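Local coordinates for protein cytochrome P450 monooxygenase (Rhodococcus sp. ECU0066, PDB 6KBH) that probably acts as a self-sufficient monooxygenase, in which FMN and a [2Fe-2S] cluster would supply electrons to a heme that activates oxygen, at residues P316-E321 / F373-D378; V78-D83 / N361-H366. One frame throughout, in Å; residues are numbered along the deposited sequence.

Contact 1. Residues P316-E321 / F373-D378; sequences PNAVEE and FDIRRD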
ATOM      1  N   PRO A 316       2.108  -4.969   7.662  1.00 95.51           N
ATOM      2  CA  PRO A 316       1.936  -3.893   6.666  1.00 94.46           C
ATOM      3  C   PRO A 316       0.589  -3.186   6.731  1.00 88.94           C
ATOM      4  O   PRO A 316       0.548  -1.954   6.828  1.00 76.56           O
ATOM      5  CB  PRO A 316       2.136  -4.627   5.332  1.00 85.46           C
ATOM      6  CG  PRO A 316       3.008  -5.768   5.668  1.00 90.85           C
ATOM      7  CD  PRO A 316       2.594  -6.212   7.031  1.00 90.08           C
ATOM      8  N   ASN A 317      -0.521  -3.929   6.674  1.00 94.50           N
ATOM      9  CA  ASN A 317      -1.821  -3.276   6.795  1.00 85.87           C
ATOM     10  C   ASN A 317      -2.060  -2.764   8.208  1.00 84.10           C
ATOM     11  O   ASN A 317      -2.788  -1.781   8.389  1.00 78.87           O
ATOM     12  CB  ASN A 317      -2.949  -4.221   6.388  1.00 75.08           C
ATOM     13  CG  ASN A 317      -4.243  -3.479   6.079  1.00 77.25           C
ATOM     14  OD1 ASN A 317      -4.225  -2.380   5.531  1.00 71.85           O
ATOM     15  ND2 ASN A 317      -5.370  -4.068   6.457  1.00 80.42           N
ATOM     16  N   ALA A 318      -1.475  -3.418   9.216  1.00 82.30           N
ATOM     17  CA  ALA A 318      -1.608  -2.942  10.588  1.00 80.17           C
ATOM     18  C   ALA A 318      -1.138  -1.500  10.710  1.00 86.93           C
ATOM     19  O   ALA A 318      -1.869  -0.634  11.204  1.00 84.47           O
ATOM     20  CB  ALA A 318      -0.823  -3.841  11.545  1.00 82.27           C
ATOM     21  N   VAL A 319       0.082  -1.222  10.243  1.00 81.03           N
ATOM     22  CA  VAL A 319       0.613   0.129  10.333  1.00 80.56           C
ATOM     23  C   VAL A 319      -0.193   1.099   9.483  1.00 76.54           C
ATOM     24  O   VAL A 319      -0.158   2.307   9.730  1.00 88.91           O
ATOM     25  CB  VAL A 319       2.108   0.150   9.949  1.00 83.05           C
ATOM     26  CG1 VAL A 319       2.846  -1.002  10.619  1.00 79.88           C
ATOM     27  CG2 VAL A 319       2.285   0.108   8.445  1.00 85.80           C
ATOM     28  N   GLU A 320      -0.946   0.602   8.499  1.00 70.07           N
ATOM     29  CA  GLU A 320      -1.830   1.475   7.736  1.00 78.23           C
ATOM     30  C   GLU A 320      -3.080   1.833   8.532  1.00 82.57           C
ATOM     31  O   GLU A 320      -3.551   2.976   8.476  1.00 80.02           O
ATOM     32  CB  GLU A 320      -2.212   0.818   6.409  1.00 72.47           C
ATOM     33  CG  GLU A 320      -1.057   0.691   5.432  1.00 77.75           C
ATOM     34  CD  GLU A 320      -0.609   2.033   4.876  1.00 75.91           C
ATOM     35  OE1 GLU A 320      -1.476   2.829   4.458  1.00 76.72           O
ATOM     36  OE2 GLU A 320       0.613   2.296   4.866  1.00 68.69           O
ATOM     37  N   GLU A 321      -3.633   0.872   9.277  1.00 73.73           N
ATOM     38  CA  GLU A 321      -4.791   1.175  10.108  1.00 77.33           C
ATOM     39  C   GLU A 321      -4.417   2.123  11.240  1.00 84.10           C
ATOM     40  O   GLU A 321      -5.213   2.990  11.621  1.00 73.64           O
ATOM     41  CB  GLU A 321      -5.398  -0.114  10.660  1.00 77.81           C
ATOM     42  CG  GLU A 321      -6.633   0.076  11.548  1.00 79.61           C
ATOM     43  CD  GLU A 321      -7.870   0.537  10.789  1.00 74.95           C
ATOM     44  OE1 GLU A 321      -7.771   0.832   9.581  1.00 73.97           O
ATOM     45  OE2 GLU A 321      -8.958   0.578  11.403  1.00 74.98           O
ATOM     46  N   PHE A 373     -10.501  -0.080  15.749  1.00 78.36           N
ATOM     47  CA  PHE A 373      -9.126  -0.283  15.318  1.00 82.80           C
ATOM     48  C   PHE A 373      -9.065  -1.675  14.691  1.00 89.65           C
ATOM     49  O   PHE A 373      -9.045  -2.687  15.397  1.00 86.57           O
ATOM     50  CB  PHE A 373      -8.186  -0.109  16.508  1.00 70.73           C
ATOM     51  CG  PHE A 373      -6.781  -0.559  16.264  1.00 83.42           C
ATOM     52  CD1 PHE A 373      -6.086  -0.156  15.136  1.00 84.12           C
ATOM     53  CD2 PHE A 373      -6.136  -1.355  17.195  1.00 79.54           C
ATOM     54  CE1 PHE A 373      -4.784  -0.562  14.931  1.00 85.28           C
ATOM     55  CE2 PHE A 373      -4.838  -1.760  16.996  1.00 85.17           C
ATOM     56  CZ  PHE A 373      -4.160  -1.365  15.863  1.00 87.17           C
ATOM     57  N   ASP A 374      -9.062  -1.719  13.358  1.00 89.53           N
ATOM     58  CA  ASP A 374      -9.244  -2.954  12.588  1.00 92.14           C
ATOM     59  C   ASP A 374      -8.100  -3.083  11.588  1.00 89.37           C
ATOM     60  O   ASP A 374      -8.154  -2.494  10.506  1.00 91.38           O
ATOM     61  CB  ASP A 374     -10.597  -2.942  11.877  1.00 82.45           C
ATOM     62  CG  ASP A 374     -10.814  -4.163  10.994  1.00 90.68           C
ATOM     63  OD1 ASP A 374     -10.004  -5.115  11.041  1.00 91.14           O
ATOM     64  OD2 ASP A 374     -11.803  -4.162  10.233  1.00 90.57           O
ATOM     65  N   ILE A 375      -7.075  -3.867  11.925  1.00 82.97           N
ATOM     66  CA  ILE A 375      -5.869  -3.823  11.096  1.00 85.65           C
ATOM     67  C   ILE A 375      -6.058  -4.578   9.780  1.00 87.40           C
ATOM     68  O   ILE A 375      -5.392  -4.269   8.788  1.00 89.32           O
ATOM     69  CB  ILE A 375      -4.650  -4.321  11.893  1.00 87.41           C
ATOM     70  CG1 ILE A 375      -4.648  -5.834  12.037  1.00 87.42           C
ATOM     71  CG2 ILE A 375      -4.609  -3.680  13.262  1.00 81.74           C
ATOM     72  CD1 ILE A 375      -3.723  -6.269  13.107  1.00 91.90           C
ATOM     73  N   ARG A 376      -6.956  -5.568   9.735  1.00 82.22           N
ATOM     74  CA  ARG A 376      -7.272  -6.208   8.461  1.00 89.98           C
ATOM     75  C   ARG A 376      -8.268  -5.416   7.627  1.00 85.07           C
ATOM     76  O   ARG A 376      -8.709  -5.919   6.589  1.00 98.54           O
ATOM     77  CB  ARG A 376      -7.778  -7.649   8.646  1.00 84.60           C
ATOM     78  CG  ARG A 376      -6.735  -8.595   9.216  1.00 90.27           C
ATOM     79  CD  ARG A 376      -7.378  -9.691  10.040  1.00100.92           C
ATOM     80  NE  ARG A 376      -6.431 -10.727  10.450  1.00110.94           N
ATOM     81  CZ  ARG A 376      -6.363 -11.211  11.685  1.00115.27           C
ATOM     82  NH1 ARG A 376      -7.194 -10.752  12.605  1.00114.49           N
ATOM     83  NH2 ARG A 376      -5.487 -12.159  12.000  1.00116.72           N
ATOM     84  N   ARG A 377      -8.642  -4.214   8.058  1.00 86.54           N
ATOM     85  CA  ARG A 377      -9.531  -3.354   7.282  1.00 85.98           C
ATOM     86  C   ARG A 377      -9.052  -3.256   5.842  1.00 80.92           C
ATOM     87  O   ARG A 377      -7.904  -2.882   5.583  1.00 92.14           O
ATOM     88  CB  ARG A 377      -9.599  -1.957   7.916  1.00 80.54           C
ATOM     89  CG  ARG A 377     -10.484  -0.935   7.196  1.00 74.85           C
ATOM     90  CD  ARG A 377     -10.360   0.456   7.833  1.00 85.17           C
ATOM     91  NE  ARG A 377     -10.883   0.491   9.199  1.00 74.34           N
ATOM     92  CZ  ARG A 377     -12.141   0.786   9.508  1.00 77.17           C
ATOM     93  NH1 ARG A 377     -13.010   1.085   8.551  1.00 84.15           N
ATOM     94  NH2 ARG A 377     -12.535   0.784  10.774  1.00 83.97           N
ATOM     95  N   ASP A 378      -9.929  -3.612   4.905  1.00 82.84           N
ATOM     96  CA  ASP A 378      -9.605  -3.540   3.487  1.00 85.50           C
ATOM     97  C   ASP A 378      -9.604  -2.111   2.964  1.00 88.60           C
ATOM     98  O   ASP A 378      -9.520  -1.905   1.749  1.00 91.13           O
ATOM     99  CB  ASP A 378     -10.583  -4.396   2.671  1.00 89.92           C
ATOM    100  CG  ASP A 378     -11.981  -3.782   2.560  1.00 84.23           C
ATOM    101  OD1 ASP A 378     -12.298  -2.816   3.288  1.00 89.06           O
ATOM    102  OD2 ASP A 378     -12.771  -4.273   1.728  1.00 87.16           O
TER
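Glu321 reaches from helix 315-325 across to the turn 374-377, where its atom OE2 draws two donors together. Arg377 NE meets Glu321 OE2 on its syn side at 2.9 Å, as part of a salt bridge, and Asp374 N meets the same oxygen on the anti side at 3.0 Å; both arrive from the same face of the carboxylate. The carboxylate and guanidinium planes lie within 11° of each other, although the two side chains cross at about a right angle. In Glu321, chi1 (-180°) carries CG out to 3.6 Å from Phe373 CD1, and the bend at chi2 (70°) then turns the carboxylate towards Arg377 NE. OE2 also takes a salt bridge from Arg324. Glu321, Arg324 and Arg377 thus fit the Glu-Arg-Arg triad of P450s, the ExxR pair of the K helix joined to an arginine of the loop before the heme-ligating cysteine. Ile375 packs against the same helix at Ala318, its CB 3.6 Å from Ala318 CA and 3.9 Å from Ala318 CB, while its outer atoms meet helix 302-310. Asn317 points its amide at the carbonyls of the turn, but ND2 sits too close to one of them for its bond to Arg377 O to be trusted. With an alanine at Glu321, Arg377 NE and Asp374 N would probably lose their shared acceptor and the two arginines this counter-charge. Arg377 is also held by the carbonyls of Ile368 and Ser369, so a buried carboxylate, its charge probably offset by two arginines, fixes the loop to the helix.

Contact 2. Residues V78-D83 / N361-H366; sequences VTRYED and NHDERH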
ATOM      1  N   VAL A  78     -12.242  22.317   7.956  1.00 79.14           N
ATOM      2  CA  VAL A  78     -12.859  21.368   7.037  1.00 69.24           C
ATOM      3  C   VAL A  78     -12.691  19.975   7.618  1.00 70.65           C
ATOM      4  O   VAL A  78     -11.582  19.572   7.983  1.00 70.85           O
ATOM      5  CB  VAL A  78     -12.253  21.463   5.628  1.00 68.89           C
ATOM      6  CG1 VAL A  78     -12.935  20.477   4.686  1.00 71.26           C
ATOM      7  CG2 VAL A  78     -12.387  22.881   5.106  1.00 70.49           C
ATOM      8  N   THR A  79     -13.792  19.240   7.686  1.00 76.58           N
ATOM      9  CA  THR A  79     -13.912  18.143   8.624  1.00 68.17           C
ATOM     10  C   THR A  79     -14.181  16.789   7.977  1.00 72.81           C
ATOM     11  O   THR A  79     -13.671  15.788   8.486  1.00 66.94           O
ATOM     12  CB  THR A  79     -14.999  18.503   9.647  1.00 65.02           C
ATOM     13  OG1 THR A  79     -14.447  19.408  10.616  1.00 91.92           O
ATOM     14  CG2 THR A  79     -15.561  17.313  10.347  1.00 69.57           C
ATOM     15  N   ARG A  80     -14.858  16.730   6.826  1.00 58.18           N
ATOM     16  CA  ARG A  80     -15.252  15.455   6.235  1.00 73.46           C
ATOM     17  C   ARG A  80     -14.316  15.030   5.098  1.00 73.20           C
ATOM     18  O   ARG A  80     -13.711  15.860   4.414  1.00 71.45           O
ATOM     19  CB  ARG A  80     -16.704  15.531   5.752  1.00 67.30           C
ATOM     20  CG  ARG A  80     -17.661  15.765   6.915  1.00 79.05           C
ATOM     21  CD  ARG A  80     -19.065  15.232   6.693  1.00 79.33           C
ATOM     22  NE  ARG A  80     -19.873  16.110   5.859  1.00 81.91           N
ATOM     23  CZ  ARG A  80     -21.184  16.267   6.002  1.00 81.68           C
ATOM     24  NH1 ARG A  80     -21.833  15.614   6.958  1.00 78.71           N
ATOM     25  NH2 ARG A  80     -21.846  17.085   5.198  1.00 78.63           N
ATOM     26  N   TYR A  81     -14.228  13.713   4.892  1.00 73.25           N
ATOM     27  CA  TYR A  81     -13.134  13.108   4.131  1.00 76.98           C
ATOM     28  C   TYR A  81     -13.211  13.426   2.639  1.00 73.79           C
ATOM     29  O   TYR A  81     -12.180  13.703   2.011  1.00 74.58           O
ATOM     30  CB  TYR A  81     -13.130  11.598   4.390  1.00 71.39           C
ATOM     31  CG  TYR A  81     -12.268  10.743   3.480  1.00 81.34           C
ATOM     32  CD1 TYR A  81     -12.742  10.297   2.255  1.00 76.06           C
ATOM     33  CD2 TYR A  81     -11.002  10.327   3.882  1.00 74.17           C
ATOM     34  CE1 TYR A  81     -11.972   9.510   1.438  1.00 79.71           C
ATOM     35  CE2 TYR A  81     -10.224   9.533   3.064  1.00 81.30           C
ATOM     36  CZ  TYR A  81     -10.718   9.126   1.846  1.00 79.78           C
ATOM     37  OH  TYR A  81      -9.961   8.334   1.018  1.00 79.95           O
ATOM     38  N   GLU A  82     -14.410  13.386   2.050  1.00 75.39           N
ATOM     39  CA  GLU A  82     -14.553  13.831   0.666  1.00 79.81           C
ATOM     40  C   GLU A  82     -14.044  15.261   0.506  1.00 75.52           C
ATOM     41  O   GLU A  82     -13.357  15.581  -0.470  1.00 78.09           O
ATOM     42  CB  GLU A  82     -16.016  13.745   0.218  1.00 77.79           C
ATOM     43  CG  GLU A  82     -16.589  12.355  -0.145  1.00 78.90           C
ATOM     44  CD  GLU A  82     -15.613  11.426  -0.860  1.00104.22           C
ATOM     45  OE1 GLU A  82     -15.537  11.483  -2.107  1.00 94.90           O
ATOM     46  OE2 GLU A  82     -14.932  10.627  -0.182  1.00100.48           O
ATOM     47  N   ASP A  83     -14.353  16.126   1.476  1.00 74.01           N
ATOM     48  CA  ASP A  83     -14.045  17.548   1.340  1.00 71.63           C
ATOM     49  C   ASP A  83     -12.547  17.814   1.434  1.00 72.72           C
ATOM     50  O   ASP A  83     -11.994  18.566   0.622  1.00 77.33           O
ATOM     51  CB  ASP A  83     -14.801  18.353   2.398  1.00 74.03           C
ATOM     52  CG  ASP A  83     -16.241  18.633   2.004  1.00 78.88           C
ATOM     53  OD1 ASP A  83     -16.538  18.641   0.791  1.00 90.43           O
ATOM     54  OD2 ASP A  83     -17.073  18.849   2.910  1.00 78.68           O
ATOM     55  N   ASN A 361      -9.988  10.762   8.324  1.00 75.60           N
ATOM     56  CA  ASN A 361      -9.771   9.340   8.555  1.00 70.19           C
ATOM     57  C   ASN A 361     -10.868   8.711   9.403  1.00 73.17           C
ATOM     58  O   ASN A 361     -10.969   7.480   9.444  1.00 71.09           O
ATOM     59  CB  ASN A 361      -8.416   9.119   9.227  1.00 73.54           C
ATOM     60  CG  ASN A 361      -7.254   9.581   8.369  1.00 71.18           C
ATOM     61  OD1 ASN A 361      -7.376   9.697   7.150  1.00 62.55           O
ATOM     62  ND2 ASN A 361      -6.116   9.835   9.001  1.00 66.47           N
ATOM     63  N   HIS A 362     -11.687   9.526  10.074  1.00 76.81           N
ATOM     64  CA  HIS A 362     -12.776   9.063  10.923  1.00 70.69           C
ATOM     65  C   HIS A 362     -14.130   9.568  10.429  1.00 67.58           C
ATOM     66  O   HIS A 362     -15.026   9.825  11.231  1.00 81.89           O
ATOM     67  CB  HIS A 362     -12.553   9.502  12.370  1.00 67.16           C
ATOM     68  CG  HIS A 362     -11.461   8.764  13.076  1.00 66.83           C
ATOM     69  ND1 HIS A 362     -11.710   7.805  14.034  1.00 68.75           N
ATOM     70  CD2 HIS A 362     -10.113   8.854  12.975  1.00 70.57           C
ATOM     71  CE1 HIS A 362     -10.563   7.331  14.488  1.00 74.53           C
ATOM     72  NE2 HIS A 362      -9.578   7.951  13.863  1.00 70.87           N
ATOM     73  N   ASP A 363     -14.301   9.704   9.114  1.00 64.81           N
ATOM     74  CA  ASP A 363     -15.563  10.144   8.522  1.00 62.40           C
ATOM     75  C   ASP A 363     -16.359   8.920   8.084  1.00 73.24           C
ATOM     76  O   ASP A 363     -15.863   8.099   7.304  1.00 77.83           O
ATOM     77  CB  ASP A 363     -15.320  11.089   7.344  1.00 63.72           C
ATOM     78  CG  ASP A 363     -16.614  11.563   6.685  1.00 71.73           C
ATOM     79  OD1 ASP A 363     -17.712  11.259   7.199  1.00 82.17           O
ATOM     80  OD2 ASP A 363     -16.538  12.245   5.640  1.00 70.63           O
ATOM     81  N   GLU A 364     -17.586   8.794   8.602  1.00 74.68           N
ATOM     82  CA  GLU A 364     -18.396   7.601   8.371  1.00 76.52           C
ATOM     83  C   GLU A 364     -18.770   7.428   6.909  1.00 81.11           C
ATOM     84  O   GLU A 364     -19.090   6.311   6.489  1.00 74.85           O
ATOM     85  CB  GLU A 364     -19.660   7.651   9.236  1.00 77.31           C
ATOM     86  CG  GLU A 364     -20.408   6.323   9.370  1.00 91.04           C
ATOM     87  CD  GLU A 364     -19.819   5.412  10.433  1.00 87.14           C
ATOM     88  OE1 GLU A 364     -19.298   5.931  11.441  1.00 85.43           O
ATOM     89  OE2 GLU A 364     -19.864   4.176  10.257  1.00 86.81           O
ATOM     90  N   ARG A 365     -18.728   8.501   6.125  1.00 80.22           N
ATOM     91  CA  ARG A 365     -19.150   8.420   4.737  1.00 78.17           C
ATOM     92  C   ARG A 365     -18.179   7.623   3.873  1.00 75.12           C
ATOM     93  O   ARG A 365     -18.591   7.108   2.829  1.00 86.38           O
ATOM     94  CB  ARG A 365     -19.355   9.835   4.193  1.00 79.00           C
ATOM     95  CG  ARG A 365     -20.425  10.585   4.980  1.00 76.35           C
ATOM     96  CD  ARG A 365     -20.517  12.064   4.651  1.00 84.92           C
ATOM     97  NE  ARG A 365     -21.528  12.714   5.483  1.00 80.06           N
ATOM     98  CZ  ARG A 365     -22.817  12.794   5.164  1.00 99.04           C
ATOM     99  NH1 ARG A 365     -23.253  12.268   4.026  1.00108.27           N
ATOM    100  NH2 ARG A 365     -23.672  13.394   5.980  1.00 93.58           N
ATOM    101  N   HIS A 366     -16.916   7.484   4.284  1.00 74.24           N
ATOM    102  CA  HIS A 366     -15.944   6.717   3.504  1.00 81.52           C
ATOM    103  C   HIS A 366     -15.500   5.416   4.160  1.00 86.38           C
ATOM    104  O   HIS A 366     -15.389   4.403   3.467  1.00 85.99           O
ATOM    105  CB  HIS A 366     -14.703   7.558   3.194  1.00 75.66           C
ATOM    106  CG  HIS A 366     -13.760   6.892   2.244  1.00 79.52           C
ATOM    107  ND1 HIS A 366     -13.885   6.995   0.874  1.00 73.89           N
ATOM    108  CD2 HIS A 366     -12.696   6.084   2.465  1.00 75.17           C
ATOM    109  CE1 HIS A 366     -12.928   6.292   0.294  1.00 69.95           C
ATOM    110  NE2 HIS A 366     -12.195   5.728   1.237  1.00 71.86           N
TER
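Tyr81 leans against Asp363 with its CB, 3.7 Å from both CB and OD2 of that residue, and then runs out along one face of the His366 ring. With chi1 at 167°, CG lies opposite the backbone N and the ring extends towards His366: CD1 lies 3.5 Å from His366 CB, CE1 sits over the imidazole face towards its rim, and CZ is 3.7 Å from His366 CD2. The rings form an offset stack, centroids 4.1 Å apart and planes tilted by 28°. At the tip, OH bonds to the carbonyl of Asp382, and Phe367 meets the tyrosine ring edge-to-face. Tyr81 opens helix 81-89, the B helix of the P450 fold, while Asn361 and Asp363 belong to the stretch after the K' helix that resembles the family's ANRDP motif. Asp363 OD2 accepts the N-H of Tyr81 on its anti side at 2.8 Å, nearly straight at 165°. Its other oxygen, OD1, takes the backbone N of Arg365 from above the carboxylate plane at 3.1 Å, an Asx turn that holds the carboxylate towards the helix start. Arg365 NE lies over one face of the Arg80 guanidinium, two cationic groups steeply inclined and unbonded to each other; Arg80 NH1 bonds to the carbonyl of Arg62.

From the N terminus, the chain first lays down 78-83, which runs from the end of strand 76-78 into the first turn of the B helix, and much later helix 315-325, which holds 316-321. It then passes through strands and helix 357-360 to 361-366, closing contact 2 over 277 intervening residues, and only afterwards reaches 373-378, closing contact 1 over 51. The two loops therefore cross rather than nest. Their centres stand 18 Å apart, with nearest atoms about 7 Å apart and no direct touch. Both second segments belong to the connection between helices 357-360 and 396-413: its early part is tied to the B helix, its later part to the K helix. Arg324, already engaged in contact 1, also donates to Asn361 O of contact 2.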